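Local coordinates for protein 2-c-methyl-d-erythritol 2,4-cyclodiphosphate synthase (Plasmodium falciparum, PDB 4C81) that probably catalyses formation of 2-C-methyl-D-erythritol 2,4-cyclodiphosphate with release of CMP, in the non-mevalonate route to isoprenoid precursors, at residues 68-71 with 72-76. The protein carries 1 engineered substitution. Numbering follows the deposited sequence. Where two conformers were deposited one is given.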
ATOM      1  N   SER A  68      -9.667   5.925   6.344  1.00 18.16           N
ATOM      2  CA  SER A  68      -8.983   4.964   5.473  1.00 16.20           C
ATOM      3  C   SER A  68      -9.632   3.578   5.538  1.00 15.11           C
ATOM      4  O   SER A  68      -9.714   2.890   4.525  1.00 17.08           O
ATOM      5  CB  SER A  68      -7.492   4.873   5.804  1.00 19.60           C
ATOM      6  OG  SER A  68      -7.276   4.270   7.059  1.00 20.37           O
ATOM      7  N   ILE A  69     -10.098   3.176   6.719  1.00 18.98           N
ATOM      8  CA  ILE A  69     -10.836   1.914   6.855  1.00 15.95           C
ATOM      9  C   ILE A  69     -12.105   1.927   5.992  1.00 19.52           C
ATOM     10  O   ILE A  69     -12.365   0.973   5.256  1.00 18.09           O
ATOM     11  CB  ILE A  69     -11.194   1.610   8.330  1.00 18.72           C
ATOM     12  CG1 ILE A  69      -9.943   1.198   9.109  1.00 18.95           C
ATOM     13  CG2 ILE A  69     -12.231   0.487   8.416  1.00 21.17           C
ATOM     14  CD1 ILE A  69     -10.122   1.223  10.612  1.00 22.30           C
ATOM     15  N   VAL A  70     -12.877   3.010   6.068  1.00 18.84           N
ATOM     16  CA  VAL A  70     -14.093   3.145   5.255  1.00 16.58           C
ATOM     17  C   VAL A  70     -13.770   3.024   3.766  1.00 18.64           C
ATOM     18  O   VAL A  70     -14.389   2.229   3.061  1.00 19.60           O
ATOM     19  CB  VAL A  70     -14.829   4.470   5.525  1.00 22.00           C
ATOM     20  CG1 VAL A  70     -15.947   4.685   4.513  1.00 21.46           C
ATOM     21  CG2 VAL A  70     -15.392   4.466   6.926  1.00 26.61           C
ATOM     22  N   ASP A  71     -12.778   3.773   3.295  1.00 20.36           N
ATOM     23  CA  ASP A  71     -12.434   3.732   1.872  1.00 20.59           C
ATOM     24  C   ASP A  71     -11.818   2.399   1.441  1.00 14.02           C
ATOM     25  O   ASP A  71     -11.909   2.033   0.269  1.00 18.95           O
ATOM     26  CB  ASP A  71     -11.551   4.922   1.483  1.00 25.90           C
ATOM     27  CG  ASP A  71     -12.355   6.206   1.302  1.00 46.06           C
ATOM     28  OD1 ASP A  71     -13.591   6.138   1.099  1.00 31.29           O
ATOM     29  OD2 ASP A  71     -11.745   7.290   1.350  1.00 33.81           O
ATOM     30  N   SER A  72     -11.216   1.663   2.376  1.00 18.64           N
ATOM     31  CA  SER A  72     -10.720   0.319   2.068  1.00 13.21           C
ATOM     32  C   SER A  72     -11.893  -0.627   1.796  1.00 16.75           C
ATOM     33  O   SER A  72     -11.853  -1.424   0.861  1.00 17.74           O
ATOM     34  CB  SER A  72      -9.808  -0.232   3.176  1.00 17.54           C
ATOM     35  OG  SER A  72     -10.534  -0.779   4.266  1.00 16.26           O
ATOM     36  N   ILE A  73     -12.933  -0.517   2.615  1.00 14.97           N
ATOM     37  CA  ILE A  73     -14.157  -1.305   2.438  1.00 16.16           C
ATOM     38  C   ILE A  73     -14.883  -0.941   1.136  1.00 20.42           C
ATOM     39  O   ILE A  73     -15.250  -1.829   0.360  1.00 19.44           O
ATOM     40  CB  ILE A  73     -15.108  -1.122   3.647  1.00 14.63           C
ATOM     41  CG1 ILE A  73     -14.496  -1.756   4.898  1.00 17.80           C
ATOM     42  CG2 ILE A  73     -16.482  -1.738   3.365  1.00 19.77           C
ATOM     43  CD1 ILE A  73     -15.186  -1.372   6.182  1.00 23.26           C
ATOM     44  N   LEU A  74     -15.094   0.353   0.901  1.00 17.45           N
ATOM     45  CA  LEU A  74     -15.726   0.821  -0.331  0.50 23.93           C
ATOM     46  C   LEU A  74     -14.903   0.386  -1.538  1.00 21.82           C
ATOM     47  O   LEU A  74     -15.444  -0.108  -2.528  1.00 22.74           O
ATOM     48  CB  LEU A  74     -15.876   2.345  -0.322  0.50 26.32           C
ATOM     49  CG  LEU A  74     -16.876   2.892   0.696  0.50 28.85           C
ATOM     50  CD1 LEU A  74     -16.899   4.412   0.670  0.50 30.97           C
ATOM     51  CD2 LEU A  74     -18.255   2.325   0.421  0.50 26.46           C
ATOM     52  N   GLY A  75     -13.589   0.564  -1.442  1.00 16.80           N
ATOM     53  CA  GLY A  75     -12.684   0.173  -2.513  1.00 21.44           C
ATOM     54  C   GLY A  75     -12.774  -1.309  -2.836  1.00 16.71           C
ATOM     55  O   GLY A  75     -12.833  -1.703  -4.004  1.00 18.60           O
ATOM     56  N   ALA A  76     -12.797  -2.134  -1.796  1.00 15.73           N
ATOM     57  CA  ALA A  76     -12.902  -3.582  -1.955  1.00 22.31           C
ATOM     58  C   ALA A  76     -14.167  -3.996  -2.712  1.00 15.47           C
ATOM     59  O   ALA A  76     -14.126  -4.919  -3.525  1.00 20.14           O
ATOM     60  CB  ALA A  76     -12.865  -4.263  -0.597  1.00 15.38           C
TER
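Ser-72 turns its hydroxyl back onto the helix backbone and donates to the carbonyl of Ile-69, Ser-72 OG to Ile-69 O 2.7 Å. With chi1 at 81°, OG sits between the backbone N and carbonyl carbon of its own residue, within reach of the preceding turn. It comes to O at a C=O...OG angle of 125°, somewhat out of the carbonyl plane. The same Ile-69 O also accepts from Ile-73 N, at 3.1 Å, so two donors grip one carbonyl.

The other backbone bonds are regular i to i+4 helix links. Leu-74 N meets Val-70 O at 2.9 Å, and Gly-75 N reaches Asp-71 O at 2.8 Å.

Two apolar pairs span one turn. Ile-69 CG2 meets Ile-73 CD1 at 4.1 Å, the two side chains crossing at a slant; both touch Leu-145 of helix 130-145. Val-70 and Leu-74 lie side by side and point the same way, Val-70 CG1 to Leu-74 CD1 4.0 Å in one of two deposited conformers of Leu-74. Both pack on Ile-82.

Asp-71 OD1 accepts from the backbone N of Ile-82, which ties helix 64-77 to helix 82-85. The side chain of Asp-71 is about 5 Å from a bound CDP and packs on Lys-155 of a second subunit.

Ser-72 faces Ile-177, an apolar neighbour, and the bond to Ile-69 O gives its buried hydroxyl a partner there. The chemistry implies a helix that pairs this hydroxyl internally, while the Asp-71 carboxylate finds its partner in helix 82-85. It lies between strand 170-181 and helices 82-85, 97-111 and 130-145, beside the CDP pocket.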